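Local coordinates for cell wall surface anchor family protein (Streptococcus agalactiae, PDB 3PHS), which serves as the minor pilin GBS52 of the bacterium's pili and mediates adhesion to lung epithelial cells through an IgG-like domain, at residues A[17-22]-A[43-48]; A[78-83]-A[93-98]; A[82-85]-A[89-92]. All coordinates share one frame; numbering follows the deposited sequence.

Contact 1. Residues A[17-22]-A[43-48]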
loop_
_atom_site.group_PDB
_atom_site.type_symbol
_atom_site.label_atom_id
_atom_site.label_comp_id
_atom_site.label_asym_id
_atom_site.label_seq_id
_atom_site.Cartn_x
_atom_site.Cartn_y
_atom_site.Cartn_z
ATOM N N ILE A 17 19.144 -3.692 -9.661
ATOM C CA ILE A 17 18.248 -3.599 -8.508
ATOM C C ILE A 17 17.843 -5.018 -8.203
ATOM O O ILE A 17 17.337 -5.704 -9.084
ATOM C CB ILE A 17 16.952 -2.766 -8.838
ATOM C CG1 ILE A 17 17.256 -1.331 -9.326
ATOM C CG2 ILE A 17 15.973 -2.756 -7.667
ATOM C CD1 ILE A 17 18.423 -0.684 -8.782
ATOM N N VAL A 18 18.065 -5.467 -6.966
ATOM C CA VAL A 18 17.752 -6.850 -6.591
ATOM C C VAL A 18 16.579 -6.836 -5.632
ATOM O O VAL A 18 16.687 -6.344 -4.504
ATOM C CB VAL A 18 18.976 -7.582 -5.957
ATOM C CG1 VAL A 18 18.734 -9.102 -5.829
ATOM C CG2 VAL A 18 20.237 -7.353 -6.793
ATOM N N HIS A 19 15.447 -7.372 -6.093
ATOM C CA HIS A 19 14.217 -7.359 -5.311
ATOM C C HIS A 19 14.012 -8.697 -4.582
ATOM O O HIS A 19 13.637 -9.682 -5.207
ATOM C CB HIS A 19 13.028 -7.061 -6.250
ATOM C CG HIS A 19 11.726 -6.865 -5.534
ATOM N ND1 HIS A 19 11.076 -5.651 -5.485
ATOM C CD2 HIS A 19 10.945 -7.738 -4.851
ATOM C CE1 HIS A 19 9.968 -5.773 -4.775
ATOM N NE2 HIS A 19 9.859 -7.031 -4.383
ATOM N N LEU A 20 14.276 -8.717 -3.270
ATOM C CA LEU A 20 14.189 -9.931 -2.441
ATOM C C LEU A 20 13.194 -9.731 -1.320
ATOM O O LEU A 20 13.206 -8.694 -0.644
ATOM C CB LEU A 20 15.555 -10.284 -1.819
ATOM C CG LEU A 20 16.716 -10.443 -2.815
ATOM C CD1 LEU A 20 18.041 -10.719 -2.096
ATOM C CD2 LEU A 20 16.386 -11.561 -3.816
ATOM N N GLU A 21 12.327 -10.718 -1.119
ATOM C CA GLU A 21 11.499 -10.732 0.070
ATOM C C GLU A 21 12.276 -11.500 1.136
ATOM O O GLU A 21 12.475 -12.709 1.018
ATOM C CB GLU A 21 10.116 -11.357 -0.211
ATOM C CG GLU A 21 9.230 -10.416 -1.046
ATOM C CD GLU A 21 7.850 -10.977 -1.374
ATOM O OE1 GLU A 21 7.575 -12.172 -1.104
ATOM O OE2 GLU A 21 7.058 -10.206 -1.946
ATOM N N ALA A 22 12.720 -10.773 2.151
ATOM C CA ALA A 22 13.569 -11.319 3.201
ATOM C C ALA A 22 12.869 -11.168 4.543
ATOM O O ALA A 22 11.989 -10.319 4.696
ATOM C CB ALA A 22 14.926 -10.585 3.215
ATOM N N GLU A 43 10.097 -12.010 -9.449
ATOM C CA GLU A 43 10.111 -11.620 -10.860
ATOM C C GLU A 43 8.915 -10.700 -11.176
ATOM O O GLU A 43 7.846 -10.794 -10.531
ATOM C CB GLU A 43 10.108 -12.887 -11.746
ATOM C CG GLU A 43 10.239 -12.635 -13.267
ATOM C CD GLU A 43 8.915 -12.270 -13.945
ATOM O OE1 GLU A 43 8.940 -11.595 -15.003
ATOM O OE2 GLU A 43 7.840 -12.629 -13.416
ATOM N N GLY A 44 9.078 -9.840 -12.178
ATOM C CA GLY A 44 7.956 -9.047 -12.713
ATOM C C GLY A 44 7.696 -7.704 -12.045
ATOM O O GLY A 44 6.696 -7.036 -12.354
ATOM N N VAL A 45 8.579 -7.292 -11.136
ATOM C CA VAL A 45 8.433 -6.000 -10.461
ATOM C C VAL A 45 9.034 -4.914 -11.342
ATOM O O VAL A 45 10.191 -5.027 -11.799
ATOM C CB VAL A 45 9.073 -5.964 -9.020
ATOM C CG1 VAL A 45 8.887 -4.578 -8.346
ATOM C CG2 VAL A 45 8.475 -7.055 -8.116
ATOM N N LEU A 46 8.227 -3.885 -11.607
ATOM C CA LEU A 46 8.651 -2.769 -12.443
ATOM C C LEU A 46 9.363 -1.710 -11.627
ATOM O O LEU A 46 8.772 -1.120 -10.717
ATOM C CB LEU A 46 7.434 -2.167 -13.168
ATOM C CG LEU A 46 7.652 -0.950 -14.065
ATOM C CD1 LEU A 46 8.823 -1.163 -15.024
ATOM C CD2 LEU A 46 6.358 -0.716 -14.834
ATOM N N TYR A 47 10.641 -1.496 -11.950
ATOM C CA TYR A 47 11.436 -0.400 -11.373
ATOM C C TYR A 47 11.619 0.730 -12.385
ATOM O O TYR A 47 11.832 0.488 -13.586
ATOM C CB TYR A 47 12.811 -0.914 -10.875
ATOM C CG TYR A 47 12.699 -1.544 -9.509
ATOM C CD1 TYR A 47 12.436 -2.909 -9.365
ATOM C CD2 TYR A 47 12.793 -0.767 -8.357
ATOM C CE1 TYR A 47 12.307 -3.480 -8.099
ATOM C CE2 TYR A 47 12.641 -1.336 -7.083
ATOM C CZ TYR A 47 12.409 -2.690 -6.969
ATOM O OH TYR A 47 12.272 -3.246 -5.709
ATOM N N GLN A 48 11.491 1.958 -11.903
ATOM C CA GLN A 48 11.814 3.114 -12.713
ATOM C C GLN A 48 12.901 3.919 -12.036
ATOM O O GLN A 48 12.884 4.088 -10.820
ATOM C CB GLN A 48 10.574 3.965 -12.952
ATOM C CG GLN A 48 9.577 3.198 -13.751
ATOM C CD GLN A 48 8.318 3.950 -14.052
ATOM O OE1 GLN A 48 7.553 3.532 -14.932
ATOM N NE2 GLN A 48 8.075 5.046 -13.343
#
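Ile17 lies across from Tyr47 and His19 across from Val45, with the backbones held well apart: the CA atoms of Ile17 and Tyr47 are 8.1 Å from each other. The strands belong to the two facing sheets, and a gap of this size fits that; side chains alone bridge it. Ile17 sends its CG2 methyl, anti to the backbone N, down on the middle of the tyrosine ring; that carbon stands 3.5 Å from the ring centroid of Tyr47, only 7° off the ring normal, a CH-pi contact. His19 has CG anti to its backbone N (chi1 -173°), which carries the imidazole across to the far end of the tyrosine. There ND1 of His19 and OH of Tyr47 share a hydrogen bond of 2.7 Å, in which either may be the donor. The two rings meet rim to rim with their planes at 61°, while CG2 of Val45 lies over the centre of one imidazole face, 3.9 Å from the centroid of the His19 ring. The bond pairs ND1 with the hydroxyl inside largely apolar surroundings. Ala90 and Phe92 touch Ile17 and Tyr47, Ala104 touches Val45 and Tyr47, and Val114 touches His19 and Tyr47, within the Ig-like sandwich.

Contact 2. Residues A[78-83]-A[93-98]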
loop_
_atom_site.group_PDB
_atom_site.type_symbol
_atom_site.label_atom_id
_atom_site.label_comp_id
_atom_site.label_asym_id
_atom_site.label_seq_id
_atom_site.Cartn_x
_atom_site.Cartn_y
_atom_site.Cartn_z
ATOM N N GLN A 78 16.391 12.106 -17.935
ATOM C CA GLN A 78 16.141 10.864 -18.672
ATOM C C GLN A 78 15.407 9.948 -17.658
ATOM O O GLN A 78 15.563 10.113 -16.443
ATOM C CB GLN A 78 17.441 10.158 -19.105
ATOM C CG GLN A 78 18.101 10.642 -20.418
ATOM C CD GLN A 78 19.217 9.715 -20.903
ATOM O OE1 GLN A 78 19.103 9.101 -21.959
ATOM N NE2 GLN A 78 20.292 9.610 -20.135
ATOM N N VAL A 79 14.601 9.021 -18.160
ATOM C CA VAL A 79 13.891 8.044 -17.330
ATOM C C VAL A 79 14.205 6.649 -17.888
ATOM O O VAL A 79 14.245 6.452 -19.108
ATOM C CB VAL A 79 12.355 8.296 -17.344
ATOM C CG1 VAL A 79 11.600 7.263 -16.485
ATOM C CG2 VAL A 79 12.024 9.727 -16.890
ATOM N N PHE A 80 14.448 5.690 -16.997
ATOM C CA PHE A 80 14.790 4.329 -17.406
ATOM C C PHE A 80 13.875 3.374 -16.670
ATOM O O PHE A 80 13.527 3.643 -15.526
ATOM C CB PHE A 80 16.225 3.998 -17.021
ATOM C CG PHE A 80 17.253 4.905 -17.659
ATOM C CD1 PHE A 80 17.488 6.172 -17.139
ATOM C CD2 PHE A 80 17.989 4.469 -18.752
ATOM C CE1 PHE A 80 18.441 7.028 -17.731
ATOM C CE2 PHE A 80 18.954 5.313 -19.339
ATOM C CZ PHE A 80 19.159 6.595 -18.822
ATOM N N GLU A 81 13.500 2.275 -17.316
ATOM C CA GLU A 81 12.687 1.236 -16.654
ATOM C C GLU A 81 13.300 -0.143 -16.837
ATOM O O GLU A 81 13.943 -0.435 -17.879
ATOM C CB GLU A 81 11.217 1.226 -17.137
ATOM C CG GLU A 81 10.980 0.778 -18.591
ATOM C CD GLU A 81 9.812 -0.240 -18.801
ATOM O OE1 GLU A 81 8.644 0.089 -18.408
ATOM O OE2 GLU A 81 10.071 -1.355 -19.403
ATOM N N ALA A 82 13.081 -1.007 -15.850
ATOM C CA ALA A 82 13.437 -2.415 -15.988
ATOM C C ALA A 82 12.546 -3.234 -15.106
ATOM O O ALA A 82 12.145 -2.790 -14.022
ATOM C CB ALA A 82 14.933 -2.685 -15.636
ATOM N N THR A 83 12.245 -4.427 -15.581
ATOM C CA THR A 83 11.436 -5.382 -14.828
ATOM C C THR A 83 12.326 -6.463 -14.231
ATOM O O THR A 83 13.152 -7.052 -14.935
ATOM C CB THR A 83 10.407 -6.023 -15.768
ATOM O OG1 THR A 83 9.570 -4.995 -16.313
ATOM C CG2 THR A 83 9.568 -7.043 -15.037
ATOM N N ASN A 93 21.387 -0.783 -17.890
ATOM C CA ASN A 93 22.652 -0.821 -18.615
ATOM C C ASN A 93 23.078 0.505 -19.197
ATOM O O ASN A 93 22.263 1.253 -19.770
ATOM C CB ASN A 93 22.574 -1.882 -19.707
ATOM C CG ASN A 93 22.357 -3.253 -19.137
ATOM O OD1 ASN A 93 21.304 -3.867 -19.339
ATOM N ND2 ASN A 93 23.313 -3.717 -18.364
ATOM N N GLN A 94 24.357 0.799 -19.016
ATOM C CA GLN A 94 24.980 2.025 -19.537
ATOM C C GLN A 94 24.267 3.320 -19.163
ATOM O O GLN A 94 24.036 4.197 -20.011
ATOM C CB GLN A 94 25.178 1.905 -21.040
ATOM C CG GLN A 94 25.926 0.633 -21.390
ATOM C CD GLN A 94 26.668 0.739 -22.681
ATOM O OE1 GLN A 94 26.279 0.117 -23.673
ATOM N NE2 GLN A 94 27.741 1.528 -22.697
ATOM N N LEU A 95 23.894 3.427 -17.893
ATOM C CA LEU A 95 23.326 4.666 -17.384
ATOM C C LEU A 95 24.434 5.715 -17.300
ATOM O O LEU A 95 25.537 5.394 -16.834
ATOM C CB LEU A 95 22.720 4.436 -15.996
ATOM C CG LEU A 95 21.227 4.090 -15.894
ATOM C CD1 LEU A 95 20.766 2.986 -16.830
ATOM C CD2 LEU A 95 20.925 3.750 -14.425
ATOM N N PRO A 96 24.150 6.957 -17.756
ATOM C CA PRO A 96 25.094 8.056 -17.608
ATOM C C PRO A 96 25.368 8.322 -16.147
ATOM O O PRO A 96 24.485 8.138 -15.279
ATOM C CB PRO A 96 24.350 9.242 -18.215
ATOM C CG PRO A 96 23.460 8.638 -19.207
ATOM C CD PRO A 96 22.966 7.393 -18.518
ATOM N N ASP A 97 26.600 8.726 -15.889
ATOM C CA ASP A 97 27.021 9.126 -14.581
ATOM C C ASP A 97 26.032 10.186 -14.074
ATOM O O ASP A 97 25.647 11.097 -14.817
ATOM C CB ASP A 97 28.457 9.646 -14.693
ATOM C CG ASP A 97 29.098 9.834 -13.368
ATOM O OD1 ASP A 97 28.722 10.810 -12.696
ATOM O OD2 ASP A 97 29.959 9.008 -12.985
ATOM N N GLY A 98 25.548 10.029 -12.845
ATOM C CA GLY A 98 24.498 10.929 -12.350
ATOM C C GLY A 98 23.876 10.475 -11.046
ATOM O O GLY A 98 24.319 9.491 -10.456
#
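Phe80 and Leu95 supply the main apolar contact, reaching past each other in opposite directions from backbones whose CA atoms are 8.5 Å apart. With CG of Phe80 anti to the carbonyl carbon (chi1 -60°), the ring offers a face to the leucine, whose CD1 methyl sits 4.0 Å from the centroid of the Phe80 ring. This CH-pi contact is displaced toward the rim, and the closest approach is 3.7 Å, between CD1 of Leu95 and CD2 of Phe80. Pro96 adds a second apolar contact, its CD 3.9 Å from CZ of Phe80. In the Ig-like sandwich the chain turns a corner at Gln94, in left-handed backbone conformation, as it passes from the sheet of strand 89-95 to that of strand 98-106; Leu95 and Pro96 come just after it and face Phe80 and Gln78. Van der Waals contact of a polar group makes up the rest. The extended side chain of Gln78 crosses the proline at about a right angle, bringing NE2 of Gln78 within 3.4 Å of CG of Pro96. That amide nitrogen is hydrogen-bonded to OE1 of Gln51, on the neighbouring strand 46-52, and Tyr100 touches both Phe80 and Leu95.

Contact 3. Residues A[82-85]-A[89-92]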
loop_
_atom_site.group_PDB
_atom_site.type_symbol
_atom_site.label_atom_id
_atom_site.label_comp_id
_atom_site.label_asym_id
_atom_site.label_seq_id
_atom_site.Cartn_x
_atom_site.Cartn_y
_atom_site.Cartn_z
ATOM N N ALA A 82 13.081 -1.007 -15.850
ATOM C CA ALA A 82 13.437 -2.415 -15.988
ATOM C C ALA A 82 12.546 -3.234 -15.106
ATOM O O ALA A 82 12.145 -2.790 -14.022
ATOM C CB ALA A 82 14.933 -2.685 -15.636
ATOM N N THR A 83 12.245 -4.427 -15.581
ATOM C CA THR A 83 11.436 -5.382 -14.828
ATOM C C THR A 83 12.326 -6.463 -14.231
ATOM O O THR A 83 13.152 -7.052 -14.935
ATOM C CB THR A 83 10.407 -6.023 -15.768
ATOM O OG1 THR A 83 9.570 -4.995 -16.313
ATOM C CG2 THR A 83 9.568 -7.043 -15.037
ATOM N N THR A 84 12.148 -6.760 -12.949
ATOM C CA THR A 84 12.935 -7.841 -12.328
ATOM C C THR A 84 12.775 -9.181 -13.045
ATOM O O THR A 84 11.679 -9.563 -13.458
ATOM C CB THR A 84 12.626 -8.018 -10.832
ATOM O OG1 THR A 84 11.234 -8.349 -10.685
ATOM C CG2 THR A 84 12.962 -6.724 -10.058
ATOM N N ASN A 85 13.897 -9.874 -13.203
ATOM C CA ASN A 85 13.949 -11.141 -13.905
ATOM C C ASN A 85 13.854 -12.342 -12.953
ATOM O O ASN A 85 13.468 -12.190 -11.781
ATOM C CB ASN A 85 15.196 -11.195 -14.826
ATOM C CG ASN A 85 16.524 -11.142 -14.056
ATOM O OD1 ASN A 85 17.561 -10.768 -14.622
ATOM N ND2 ASN A 85 16.503 -11.505 -12.787
ATOM N N LYS A 89 16.323 -9.573 -10.390
ATOM C CA LYS A 89 17.168 -8.451 -10.842
ATOM C C LYS A 89 16.538 -7.617 -11.934
ATOM O O LYS A 89 16.153 -8.152 -12.971
ATOM C CB LYS A 89 18.517 -8.981 -11.337
ATOM C CG LYS A 89 19.338 -9.569 -10.200
ATOM C CD LYS A 89 20.697 -10.099 -10.663
ATOM C CE LYS A 89 21.521 -10.544 -9.458
ATOM N NZ LYS A 89 22.893 -10.945 -9.890
ATOM N N ALA A 90 16.419 -6.311 -11.675
ATOM C CA ALA A 90 16.012 -5.325 -12.677
ATOM C C ALA A 90 17.292 -4.617 -13.099
ATOM O O ALA A 90 17.917 -3.919 -12.294
ATOM C CB ALA A 90 14.997 -4.331 -12.085
ATOM N N THR A 91 17.710 -4.853 -14.344
ATOM C CA THR A 91 19.037 -4.417 -14.805
ATOM C C THR A 91 18.960 -3.131 -15.612
ATOM O O THR A 91 18.075 -2.963 -16.466
ATOM C CB THR A 91 19.742 -5.520 -15.643
ATOM O OG1 THR A 91 18.943 -5.860 -16.778
ATOM C CG2 THR A 91 19.989 -6.787 -14.809
ATOM N N PHE A 92 19.882 -2.222 -15.318
ATOM C CA PHE A 92 19.957 -0.912 -15.963
ATOM C C PHE A 92 21.337 -0.773 -16.564
ATOM O O PHE A 92 22.329 -0.677 -15.840
ATOM C CB PHE A 92 19.691 0.202 -14.947
ATOM C CG PHE A 92 18.287 0.179 -14.412
ATOM C CD1 PHE A 92 17.286 0.937 -15.023
ATOM C CD2 PHE A 92 17.955 -0.651 -13.350
ATOM C CE1 PHE A 92 15.950 0.895 -14.547
ATOM C CE2 PHE A 92 16.632 -0.708 -12.862
ATOM C CZ PHE A 92 15.634 0.059 -13.462
HETATM O O HOH W 1 15.996 -6.812 -15.725
#
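Thr84 meets Lys89 and Ala90 where the chain leaves one sheet of the sandwich and enters the other, the two segments running in roughly opposed directions, 151° apart. CB of Thr84 lies 4.0 Å from N of Lys89. From there the side chain divides. The methyl branch, beside the backbone N, packs on Ala90, with CG2 of Thr84 3.7 Å from CB of Ala90. The hydroxyl branch sits between the backbone N and the carbonyl carbon (chi1 61°) and serves a different part of the fold: OG1 is hydrogen-bonded to O of Ile42 and to N of Val45. Even the CA of Thr84 takes part, as a C-H donor 3.3 Å from O of Lys89.

That same carbonyl is the hub of the crossing. It accepts a hydrogen bond of 2.8 Å from N of Asn85, which approaches well above the carbonyl plane, and another from a water, 3.1 Å from O of Lys89. The water also donates to O of Thr83 (3.0 Å) and accepts from N of Thr91 (2.9 Å), filling in as the backbones diverge. Further along, Ala82 turns its methyl to one face of the phenylalanine, CB being 3.9 Å from the centroid of the Phe92 ring, and to CB of Ala90; the methyl also lies near O of Thr91.

The chemistry grades along the crossing, from one direct backbone hydrogen bond near the loop, through a shared water, to mainly apolar contact round the Ala82 methyl; the water links Thr83 to Thr91 where their backbones are too far apart to bond directly.

How the contacts relate
Contact 3 lies where the chain passes from one sheet to the other: residues 82-85 lead out of the first and 89-92 into the second, and contacts 1 and 2 join the same two sheets further out. Its centre is about 7 Å from that of contact 1 and about 11 Å from that of contact 2, whose own centres are about 16 Å apart. Probable backbone hydrogen bonds tie neighbours together: Ile17 O to Ala90 N (2.8 Å) and Val45 O to Thr84 N (2.9 Å) between contacts 1 and 3, while Tyr47 N to O of the shared Ala82 (2.9 Å) joins contact 1 to contacts 2 and 3. Phe92, touching Phe80, Tyr47 and Ile17, links the three sets of apolar side chains.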